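Side-chain contacts in cytochrome c, putative (PDB 1SP3), which acts as a respiratory octaheme tetrathionate reductase, probably passing electrons through its covalently bound hemes: residues Gln287-Asn292 against Glu393-Ile398; Leu368-Asn373 against Lys379-Ser384. All blocks are in the same frame, centred on the assembly; numbering follows the deposited sequence.

Contact 1: residues Gln287-Asn292 against Glu393-Ile398. With HEC (heme c), chain D.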
ATOM      1  N   GLN A 287      -7.565  -7.244  11.858  1.00 27.24           N
ATOM      2  CA  GLN A 287      -6.816  -8.139  12.781  1.00 30.09           C
ATOM      3  C   GLN A 287      -5.854  -7.376  13.652  1.00 27.45           C
ATOM      4  O   GLN A 287      -5.312  -6.402  13.240  1.00 25.49           O
ATOM      5  CB  GLN A 287      -5.914  -9.059  11.939  1.00 31.39           C
ATOM      6  CG  GLN A 287      -6.756  -9.701  10.942  1.00 35.76           C
ATOM      7  CD  GLN A 287      -7.135 -10.965  11.475  1.00 45.95           C
ATOM      8  OE1 GLN A 287      -8.197 -11.072  12.127  1.00 50.61           O
ATOM      9  NE2 GLN A 287      -6.218 -11.939  11.360  1.00 44.24           N
ATOM     10  N   TYR A 288      -5.624  -7.843  14.865  1.00 27.99           N
ATOM     11  CA  TYR A 288      -4.782  -7.043  15.789  1.00 27.59           C
ATOM     12  C   TYR A 288      -3.450  -7.707  16.019  1.00 26.51           C
ATOM     13  O   TYR A 288      -3.406  -8.924  16.199  1.00 29.84           O
ATOM     14  CB  TYR A 288      -5.552  -6.845  17.069  1.00 24.46           C
ATOM     15  CG  TYR A 288      -6.856  -6.104  16.699  1.00 27.75           C
ATOM     16  CD1 TYR A 288      -8.069  -6.794  16.546  1.00 30.71           C
ATOM     17  CD2 TYR A 288      -6.847  -4.749  16.457  1.00 25.18           C
ATOM     18  CE1 TYR A 288      -9.254  -6.141  16.181  1.00 25.90           C
ATOM     19  CE2 TYR A 288      -7.996  -4.083  16.109  1.00 26.22           C
ATOM     20  CZ  TYR A 288      -9.186  -4.774  16.007  1.00 24.59           C
ATOM     21  OH  TYR A 288     -10.278  -4.099  15.586  1.00 22.76           O
ATOM     22  N   ALA A 289      -2.386  -6.953  16.111  1.00 23.56           N
ATOM     23  CA  ALA A 289      -1.131  -7.625  16.379  1.00 23.52           C
ATOM     24  C   ALA A 289      -0.188  -6.704  17.114  1.00 23.70           C
ATOM     25  O   ALA A 289      -0.253  -5.491  16.905  1.00 22.56           O
ATOM     26  CB  ALA A 289      -0.507  -8.247  15.092  1.00 19.25           C
ATOM     27  N   TRP A 290       0.638  -7.267  18.007  1.00 24.30           N
ATOM     28  CA  TRP A 290       1.787  -6.548  18.510  1.00 25.45           C
ATOM     29  C   TRP A 290       2.616  -5.937  17.400  1.00 26.38           C
ATOM     30  O   TRP A 290       2.943  -6.599  16.385  1.00 26.61           O
ATOM     31  CB  TRP A 290       2.689  -7.422  19.413  1.00 27.03           C
ATOM     32  CG  TRP A 290       1.997  -7.832  20.676  1.00 24.73           C
ATOM     33  CD1 TRP A 290       1.487  -9.072  20.985  1.00 21.00           C
ATOM     34  CD2 TRP A 290       1.642  -6.965  21.751  1.00 25.44           C
ATOM     35  NE1 TRP A 290       0.856  -9.030  22.206  1.00 24.20           N
ATOM     36  CE2 TRP A 290       0.907  -7.741  22.686  1.00 24.58           C
ATOM     37  CE3 TRP A 290       1.844  -5.585  22.009  1.00 23.32           C
ATOM     38  CZ2 TRP A 290       0.446  -7.219  23.874  1.00 24.52           C
ATOM     39  CZ3 TRP A 290       1.413  -5.077  23.173  1.00 22.84           C
ATOM     40  CH2 TRP A 290       0.701  -5.874  24.094  1.00 26.80           C
ATOM     41  N   TYR A 291       2.960  -4.662  17.577  1.00 25.81           N
ATOM     42  CA  TYR A 291       3.809  -4.020  16.600  1.00 24.03           C
ATOM     43  C   TYR A 291       4.723  -3.070  17.300  1.00 24.69           C
ATOM     44  O   TYR A 291       4.257  -2.143  17.972  1.00 23.16           O
ATOM     45  CB  TYR A 291       2.952  -3.267  15.552  1.00 25.06           C
ATOM     46  CG  TYR A 291       3.713  -2.508  14.435  1.00 25.06           C
ATOM     47  CD1 TYR A 291       4.620  -3.168  13.578  1.00 26.08           C
ATOM     48  CD2 TYR A 291       3.521  -1.131  14.249  1.00 28.84           C
ATOM     49  CE1 TYR A 291       5.290  -2.467  12.568  1.00 26.75           C
ATOM     50  CE2 TYR A 291       4.205  -0.413  13.215  1.00 28.39           C
ATOM     51  CZ  TYR A 291       5.060  -1.127  12.373  1.00 27.65           C
ATOM     52  OH  TYR A 291       5.761  -0.421  11.416  1.00 32.79           O
ATOM     53  N   ASN A 292       6.024  -3.224  17.039  1.00 25.87           N
ATOM     54  CA  ASN A 292       7.058  -2.323  17.623  1.00 28.66           C
ATOM     55  C   ASN A 292       7.779  -1.437  16.621  1.00 30.78           C
ATOM     56  O   ASN A 292       8.835  -0.874  16.933  1.00 31.46           O
ATOM     57  CB  ASN A 292       8.141  -3.157  18.346  1.00 28.26           C
ATOM     58  CG  ASN A 292       8.965  -4.047  17.357  1.00 30.71           C
ATOM     59  OD1 ASN A 292       8.923  -3.847  16.123  1.00 36.95           O
ATOM     60  ND2 ASN A 292       9.651  -5.036  17.883  1.00 28.43           N
ATOM     61  N   GLU A 393       0.110 -14.997   3.330  1.00 29.07           N
ATOM     62  CA  GLU A 393      -0.654 -13.942   3.965  1.00 29.67           C
ATOM     63  C   GLU A 393       0.213 -12.730   3.955  1.00 28.95           C
ATOM     64  O   GLU A 393       1.479 -12.830   3.958  1.00 28.40           O
ATOM     65  CB  GLU A 393      -1.139 -14.343   5.370  1.00 31.97           C
ATOM     66  CG  GLU A 393      -0.174 -14.198   6.565  1.00 37.91           C
ATOM     67  CD  GLU A 393      -0.885 -14.587   7.867  1.00 45.15           C
ATOM     68  OE1 GLU A 393      -1.921 -15.272   7.777  1.00 50.93           O
ATOM     69  OE2 GLU A 393      -0.484 -14.166   8.954  1.00 39.84           O
ATOM     70  N   MET A 394      -0.422 -11.563   3.951  1.00 28.76           N
ATOM     71  CA  MET A 394       0.318 -10.299   3.951  1.00 28.37           C
ATOM     72  C   MET A 394      -0.409  -9.260   4.823  1.00 28.97           C
ATOM     73  O   MET A 394      -1.618  -9.197   4.799  1.00 27.81           O
ATOM     74  CB  MET A 394       0.428  -9.779   2.552  1.00 28.90           C
ATOM     75  CG  MET A 394       1.343  -8.526   2.494  1.00 32.84           C
ATOM     76  SD  MET A 394       2.123  -8.503   0.846  1.00 36.70           S
ATOM     77  CE  MET A 394       2.930  -6.771   0.964  1.00 30.55           C
ATOM     78  N   TRP A 395       0.349  -8.466   5.579  1.00 28.02           N
ATOM     79  CA  TRP A 395      -0.134  -7.544   6.639  1.00 28.56           C
ATOM     80  C   TRP A 395       0.096  -6.114   6.211  1.00 28.96           C
ATOM     81  O   TRP A 395       1.175  -5.818   5.742  1.00 29.07           O
ATOM     82  CB  TRP A 395       0.589  -7.790   7.958  1.00 26.09           C
ATOM     83  CG  TRP A 395       0.167  -9.102   8.540  1.00 26.27           C
ATOM     84  CD1 TRP A 395       0.376 -10.342   7.983  1.00 24.29           C
ATOM     85  CD2 TRP A 395      -0.655  -9.325   9.708  1.00 25.69           C
ATOM     86  NE1 TRP A 395      -0.225 -11.311   8.739  1.00 26.46           N
ATOM     87  CE2 TRP A 395      -0.847 -10.731   9.818  1.00 22.38           C
ATOM     88  CE3 TRP A 395      -1.194  -8.480  10.699  1.00 24.19           C
ATOM     89  CZ2 TRP A 395      -1.617 -11.324  10.823  1.00 25.19           C
ATOM     90  CZ3 TRP A 395      -1.888  -9.048  11.770  1.00 21.42           C
ATOM     91  CH2 TRP A 395      -2.125 -10.467  11.812  1.00 30.54           C
ATOM     92  N   TRP A 396      -0.934  -5.269   6.307  1.00 28.10           N
ATOM     93  CA  TRP A 396      -0.781  -3.838   6.066  1.00 28.62           C
ATOM     94  C   TRP A 396      -1.443  -3.146   7.212  1.00 27.07           C
ATOM     95  O   TRP A 396      -2.548  -3.539   7.603  1.00 27.20           O
ATOM     96  CB  TRP A 396      -1.569  -3.333   4.830  1.00 29.54           C
ATOM     97  CG  TRP A 396      -1.011  -3.697   3.540  1.00 35.02           C
ATOM     98  CD1 TRP A 396      -0.118  -2.987   2.757  1.00 38.95           C
ATOM     99  CD2 TRP A 396      -1.291  -4.886   2.854  1.00 36.35           C
ATOM    100  NE1 TRP A 396       0.143  -3.690   1.597  1.00 40.68           N
ATOM    101  CE2 TRP A 396      -0.552  -4.870   1.648  1.00 41.07           C
ATOM    102  CE3 TRP A 396      -2.065  -5.996   3.150  1.00 38.65           C
ATOM    103  CZ2 TRP A 396      -0.559  -5.948   0.753  1.00 42.55           C
ATOM    104  CZ3 TRP A 396      -2.091  -7.016   2.291  1.00 45.22           C
ATOM    105  CH2 TRP A 396      -1.353  -6.990   1.067  1.00 40.49           C
ATOM    106  N   ARG A 397      -0.818  -2.058   7.650  1.00 26.14           N
ATOM    107  CA  ARG A 397      -1.303  -1.249   8.755  1.00 26.98           C
ATOM    108  C   ARG A 397      -2.573  -0.529   8.350  1.00 26.56           C
ATOM    109  O   ARG A 397      -2.670  -0.060   7.231  1.00 26.60           O
ATOM    110  CB  ARG A 397      -0.278  -0.174   9.096  1.00 25.29           C
ATOM    111  CG  ARG A 397       0.989  -0.800   9.613  1.00 30.95           C
ATOM    112  CD  ARG A 397       1.914   0.158  10.209  1.00 35.18           C
ATOM    113  NE  ARG A 397       1.181   0.863  11.303  1.00 39.10           N
ATOM    114  CZ  ARG A 397       1.588   2.029  11.819  1.00 37.52           C
ATOM    115  NH1 ARG A 397       2.687   2.622  11.350  1.00 34.64           N
ATOM    116  NH2 ARG A 397       0.890   2.616  12.781  1.00 40.04           N
ATOM    117  N   ILE A 398      -3.446  -0.316   9.315  1.00 26.52           N
ATOM    118  CA  ILE A 398      -4.626   0.464   9.103  1.00 26.61           C
ATOM    119  C   ILE A 398      -4.446   1.773   9.883  1.00 26.95           C
ATOM    120  O   ILE A 398      -4.364   1.741  11.072  1.00 27.04           O
ATOM    121  CB  ILE A 398      -5.856  -0.312   9.648  1.00 28.14           C
ATOM    122  CG1 ILE A 398      -6.166  -1.560   8.781  1.00 27.28           C
ATOM    123  CG2 ILE A 398      -7.058   0.588   9.631  1.00 24.28           C
ATOM    124  CD1 ILE A 398      -6.456  -1.066   7.301  1.00 25.47           C
TER
HETATM  125 FE   HEC D 802       1.284  -1.094  -6.653  1.00 38.45          FE
HETATM  126  CHA HEC D 802       2.702  -0.691  -3.463  1.00 34.58           C
HETATM  127  CHB HEC D 802       2.945  -4.103  -6.989  1.00 29.55           C
HETATM  128  CHC HEC D 802       0.143  -1.410  -9.862  1.00 35.09           C
HETATM  129  CHD HEC D 802      -0.512   1.763  -6.312  1.00 29.90           C
HETATM  130  NA  HEC D 802       2.583  -2.253  -5.430  1.00 34.62           N
HETATM  131  C1A HEC D 802       3.040  -1.886  -4.154  1.00 35.83           C
HETATM  132  C2A HEC D 802       3.915  -2.959  -3.683  1.00 33.91           C
HETATM  133  C3A HEC D 802       4.000  -3.912  -4.657  1.00 32.40           C
HETATM  134  C4A HEC D 802       3.152  -3.468  -5.773  1.00 32.87           C
HETATM  135  CMA HEC D 802       4.852  -5.252  -4.557  1.00 29.58           C
HETATM  136  CAA HEC D 802       4.613  -2.997  -2.270  1.00 31.77           C
HETATM  137  CBA HEC D 802       3.882  -3.986  -1.322  1.00 32.10           C
HETATM  138  CGA HEC D 802       2.356  -3.702  -1.292  1.00 37.92           C
HETATM  139  O1A HEC D 802       1.597  -4.483  -1.940  1.00 29.65           O
HETATM  140  O2A HEC D 802       1.802  -2.687  -0.680  1.00 41.71           O
HETATM  141  NB  HEC D 802       1.479  -2.466  -8.161  1.00 31.89           N
HETATM  142  C1B HEC D 802       2.280  -3.629  -8.079  1.00 31.52           C
HETATM  143  C2B HEC D 802       2.273  -4.299  -9.359  1.00 30.78           C
HETATM  144  C3B HEC D 802       1.456  -3.559 -10.151  1.00 31.42           C
HETATM  145  C4B HEC D 802       0.977  -2.397  -9.396  1.00 31.75           C
HETATM  146  CMB HEC D 802       3.034  -5.638  -9.640  1.00 27.79           C
HETATM  147  CAB HEC D 802       1.085  -3.788 -11.639  1.00 29.51           C
HETATM  148  CBB HEC D 802       0.914  -5.053 -12.159  1.00 33.41           C
HETATM  149  NC  HEC D 802      -0.046   0.008  -7.917  1.00 35.03           N
HETATM  150  C1C HEC D 802      -0.358  -0.317  -9.203  1.00 32.66           C
HETATM  151  C2C HEC D 802      -1.282   0.661  -9.704  1.00 35.01           C
HETATM  152  C3C HEC D 802      -1.503   1.565  -8.687  1.00 35.42           C
HETATM  153  C4C HEC D 802      -0.691   1.152  -7.548  1.00 32.90           C
HETATM  154  CMC HEC D 802      -1.840   0.597 -11.159  1.00 30.16           C
HETATM  155  CAC HEC D 802      -2.439   2.837  -8.702  1.00 35.36           C
HETATM  156  CBC HEC D 802      -3.795   2.840  -8.966  1.00 30.38           C
HETATM  157  ND  HEC D 802       1.089   0.326  -5.093  1.00 32.67           N
HETATM  158  C1D HEC D 802       0.363   1.480  -5.287  1.00 27.38           C
HETATM  159  C2D HEC D 802       0.657   2.335  -4.112  1.00 29.59           C
HETATM  160  C3D HEC D 802       1.657   1.594  -3.214  1.00 31.73           C
HETATM  161  C4D HEC D 802       1.874   0.343  -3.910  1.00 30.32           C
HETATM  162  CMD HEC D 802       0.074   3.722  -3.842  1.00 24.08           C
HETATM  163  CAD HEC D 802       2.246   2.051  -1.821  1.00 36.93           C
HETATM  164  CBD HEC D 802       1.281   1.538  -0.746  1.00 47.49           C
HETATM  165  CGD HEC D 802       1.571   2.077   0.674  1.00 56.95           C
HETATM  166  O1D HEC D 802       0.559   2.177   1.406  1.00 61.13           O
HETATM  167  O2D HEC D 802       2.729   2.394   1.173  1.00 55.63           O

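Contact 2: residues Leu368-Asn373 against Lys379-Ser384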
ATOM      1  N   LEU A 368       9.893 -15.872 -18.354  1.00 37.53           N
ATOM      2  CA  LEU A 368      10.055 -14.462 -18.759  1.00 39.74           C
ATOM      3  C   LEU A 368      10.129 -13.478 -17.568  1.00 40.30           C
ATOM      4  O   LEU A 368      10.879 -12.522 -17.645  1.00 41.84           O
ATOM      5  CB  LEU A 368       8.972 -14.039 -19.761  1.00 38.64           C
ATOM      6  CG  LEU A 368       8.961 -14.706 -21.153  1.00 40.08           C
ATOM      7  CD1 LEU A 368       7.658 -14.236 -21.910  1.00 33.64           C
ATOM      8  CD2 LEU A 368      10.323 -14.400 -21.994  1.00 40.77           C
ATOM      9  N   GLY A 369       9.396 -13.745 -16.476  1.00 39.88           N
ATOM     10  CA  GLY A 369       9.417 -12.910 -15.278  1.00 39.96           C
ATOM     11  C   GLY A 369      10.730 -13.111 -14.503  1.00 41.61           C
ATOM     12  O   GLY A 369      11.310 -12.181 -13.946  1.00 42.34           O
ATOM     13  N   MET A 370      11.222 -14.333 -14.447  1.00 41.27           N
ATOM     14  CA  MET A 370      12.517 -14.565 -13.789  1.00 42.35           C
ATOM     15  C   MET A 370      13.739 -14.043 -14.552  1.00 43.05           C
ATOM     16  O   MET A 370      14.713 -13.583 -13.932  1.00 42.07           O
ATOM     17  CB  MET A 370      12.701 -16.033 -13.449  1.00 40.34           C
ATOM     18  CG  MET A 370      11.603 -16.544 -12.457  1.00 43.87           C
ATOM     19  SD  MET A 370      11.781 -15.828 -10.792  1.00 49.39           S
ATOM     20  CE  MET A 370      12.690 -17.263 -10.146  1.00 50.43           C
ATOM     21  N   GLU A 371      13.702 -14.133 -15.884  1.00 45.23           N
ATOM     22  CA  GLU A 371      14.791 -13.556 -16.684  1.00 48.74           C
ATOM     23  C   GLU A 371      14.737 -12.054 -16.689  1.00 49.64           C
ATOM     24  O   GLU A 371      15.679 -11.431 -17.081  1.00 51.06           O
ATOM     25  CB  GLU A 371      14.779 -14.012 -18.139  1.00 48.85           C
ATOM     26  CG  GLU A 371      14.891 -15.496 -18.348  1.00 53.39           C
ATOM     27  CD  GLU A 371      14.553 -15.840 -19.796  1.00 59.69           C
ATOM     28  OE1 GLU A 371      14.103 -14.907 -20.547  1.00 59.88           O
ATOM     29  OE2 GLU A 371      14.762 -17.025 -20.179  1.00 61.92           O
ATOM     30  N   ALA A 372      13.646 -11.451 -16.253  1.00 52.07           N
ATOM     31  CA  ALA A 372      13.624  -9.992 -16.222  1.00 52.45           C
ATOM     32  C   ALA A 372      13.909  -9.387 -14.830  1.00 52.65           C
ATOM     33  O   ALA A 372      14.195  -8.176 -14.715  1.00 52.55           O
ATOM     34  CB  ALA A 372      12.294  -9.456 -16.815  1.00 52.82           C
ATOM     35  N   ASN A 373      13.803 -10.209 -13.787  1.00 51.97           N
ATOM     36  CA  ASN A 373      14.003  -9.729 -12.410  1.00 51.89           C
ATOM     37  C   ASN A 373      15.496  -9.396 -12.108  1.00 51.54           C
ATOM     38  O   ASN A 373      16.360 -10.286 -12.183  1.00 51.64           O
ATOM     39  CB  ASN A 373      13.438 -10.750 -11.406  1.00 51.34           C
ATOM     40  CG  ASN A 373      13.268 -10.174  -9.984  1.00 52.76           C
ATOM     41  OD1 ASN A 373      14.157 -10.281  -9.129  1.00 55.15           O
ATOM     42  ND2 ASN A 373      12.092  -9.648  -9.706  1.00 55.75           N
ATOM     43  N   LYS A 379      21.501 -12.857  -8.323  1.00 55.25           N
ATOM     44  CA  LYS A 379      21.827 -14.053  -7.535  1.00 55.45           C
ATOM     45  C   LYS A 379      22.072 -15.339  -8.405  1.00 55.69           C
ATOM     46  O   LYS A 379      22.194 -16.459  -7.871  1.00 55.74           O
ATOM     47  CB  LYS A 379      20.783 -14.287  -6.420  1.00 55.80           C
ATOM     48  CG  LYS A 379      20.289 -13.016  -5.655  1.00 56.94           C
ATOM     49  CD  LYS A 379      19.303 -13.286  -4.475  1.00 61.87           C
ATOM     50  CE  LYS A 379      19.974 -14.161  -3.328  1.00 65.33           C
ATOM     51  NZ  LYS A 379      19.135 -14.648  -2.148  1.00 64.10           N
ATOM     52  N   GLY A 380      22.131 -15.168  -9.730  1.00 54.77           N
ATOM     53  CA  GLY A 380      22.262 -16.285 -10.657  1.00 55.16           C
ATOM     54  C   GLY A 380      21.090 -17.286 -10.609  1.00 54.82           C
ATOM     55  O   GLY A 380      21.223 -18.462 -10.996  1.00 54.87           O
ATOM     56  N   ILE A 381      19.929 -16.820 -10.140  1.00 52.97           N
ATOM     57  CA  ILE A 381      18.744 -17.679 -10.056  1.00 50.51           C
ATOM     58  C   ILE A 381      18.114 -17.881 -11.454  1.00 49.82           C
ATOM     59  O   ILE A 381      17.843 -16.935 -12.185  1.00 48.52           O
ATOM     60  CB  ILE A 381      17.720 -17.136  -9.009  1.00 50.59           C
ATOM     61  CG1 ILE A 381      18.257 -17.330  -7.579  1.00 49.65           C
ATOM     62  CG2 ILE A 381      16.358 -17.841  -9.175  1.00 49.44           C
ATOM     63  CD1 ILE A 381      17.722 -16.346  -6.585  1.00 50.13           C
ATOM     64  N   LYS A 382      17.914 -19.144 -11.817  1.00 49.09           N
ATOM     65  CA  LYS A 382      17.217 -19.484 -13.040  1.00 48.67           C
ATOM     66  C   LYS A 382      15.940 -20.213 -12.688  1.00 46.75           C
ATOM     67  O   LYS A 382      15.929 -21.105 -11.821  1.00 45.32           O
ATOM     68  CB  LYS A 382      18.090 -20.409 -13.922  1.00 48.97           C
ATOM     69  CG  LYS A 382      19.074 -19.622 -14.829  1.00 54.03           C
ATOM     70  CD  LYS A 382      20.507 -20.105 -14.703  1.00 58.17           C
ATOM     71  CE  LYS A 382      21.428 -19.214 -15.545  1.00 61.12           C
ATOM     72  NZ  LYS A 382      21.111 -19.450 -16.999  1.00 65.67           N
ATOM     73  N   TYR A 383      14.884 -19.865 -13.410  1.00 44.72           N
ATOM     74  CA  TYR A 383      13.660 -20.633 -13.341  1.00 43.71           C
ATOM     75  C   TYR A 383      14.028 -22.093 -13.595  1.00 44.70           C
ATOM     76  O   TYR A 383      14.769 -22.369 -14.578  1.00 42.52           O
ATOM     77  CB  TYR A 383      12.679 -20.148 -14.384  1.00 42.62           C
ATOM     78  CG  TYR A 383      11.441 -20.983 -14.431  1.00 41.77           C
ATOM     79  CD1 TYR A 383      10.833 -21.389 -13.268  1.00 37.75           C
ATOM     80  CD2 TYR A 383      10.871 -21.363 -15.649  1.00 40.41           C
ATOM     81  CE1 TYR A 383       9.718 -22.140 -13.292  1.00 39.50           C
ATOM     82  CE2 TYR A 383       9.721 -22.124 -15.680  1.00 38.58           C
ATOM     83  CZ  TYR A 383       9.140 -22.499 -14.499  1.00 39.84           C
ATOM     84  OH  TYR A 383       7.977 -23.266 -14.451  1.00 38.91           O
ATOM     85  N   SER A 384      13.534 -23.010 -12.734  1.00 43.39           N
ATOM     86  CA  SER A 384      13.912 -24.412 -12.907  1.00 44.74           C
ATOM     87  C   SER A 384      13.120 -25.124 -13.999  1.00 44.72           C
ATOM     88  O   SER A 384      13.526 -26.166 -14.457  1.00 44.52           O
ATOM     89  CB  SER A 384      13.879 -25.201 -11.590  1.00 44.83           C
ATOM     90  OG  SER A 384      12.547 -25.436 -11.227  1.00 43.92           O
TER

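Contact 1: residues Gln287-Asn292 against Glu393-Ile398
Ala289 and Trp395 meet through a methyl group and the six-membered ring of the indole. Ala289 CB lies 3.7 Å from Trp395 CZ3, and Gln287 CB lies 4.0 Å from the same CZ3. Both carbons approach the ring obliquely. The indole is fixed where Trp395 NE1 donates to Glu393 OE2 at 2.9 Å. That oxygen is in the ring plane but is met from above its own carboxylate plane. With an alanine in place of Trp395, the CB atoms of Ala289 and Gln287 would probably lose their packing surface, and Glu393 OE2 this N-H donor. In one curled mixed sheet, strands 287-291 and 387-397 each pair antiparallel with strand 325-339, but segments 287-291 and 393-397 run at 84° to each other. Side chains alone join them here. Arg397 makes the second bridge. Its CB and CG make no close contact with the other segment. CD rests 3.8 Å from Tyr291 CE2. The chain bends at chi3 (57°), bringing one guanidinium face against Tyr291 CE2, with the two planes 42° apart. NE, 3.8 Å from Tyr291 CE2, is buried without a polar partner. CZ and NH1 stay close to the same carbon. NH2 forms a salt bridge with Asp205, while Tyr291 OH bonds to Gly198 N. Trp396 NE1 gives a nearly straight 3.0 Å hydrogen bond to heme propionate atom HEC O2A.

Contact 2: residues Leu368-Asn373 against Lys379-Ser384
Met370, near the end of helix 362-372, packs on Ile381, the last residue of a Schellman motif that ends helix 374-378. Gly380 is the C-prime residue of the motif, with positive phi (62°), and Ile381 N bonds back to Met376 O. The turn brings the chain past helix 362-372. The tighter part of the contact is apolar. Met370 CE reaches Ile381 CG2 at 3.8 Å, methyl against methyl, and the two side chains run obliquely to one another. Met370 starts with CG beside its backbone N (chi1 -61°), and further bends at chi2 and chi3 fold the thioether so that CE comes to the isoleucine branch. Met376 and Ile344 each touch both Met370 and Ile381, so the methyl pair has further apolar neighbours. Met370 itself is buried. The looser part lies at Tyr383, where the nearest approach is Met370 CB to Tyr383 CB at 4.2 Å. Here the tyrosine contributes its CB, and its ring leads away along helix 362-372 to Ala366 and Lys367. No hydrogen bond links the two segments. The solvent side is marked by Lys382, whose CB points away from the helix, and by Glu371; both are exposed in the molecule. The polar end of Tyr383 is held beyond the contact, where its OH is hydrogen-bonded to Asn363 ND2.

Contact 1 is buried, its centre about 13 Å from the centre of the chain; contact 2 is partly buried, its centre about 26 Å from that point. The two contact centres are 31 Å apart, and the contacts do not touch. Contact 1 joins two strands of the curled sheet, whereas contact 2 joins a helix end to a loop. That loop leads directly into strand 387-397, which contact 1 uses near its far end. The chemistry follows the location. Contact 1 combines methyl packing with aromatic and charged groups beside the hemes, and strand 387-397 also binds a propionate. Contact 2 is apolar, with no hydrogen bond across it, and lies away from the heme sites.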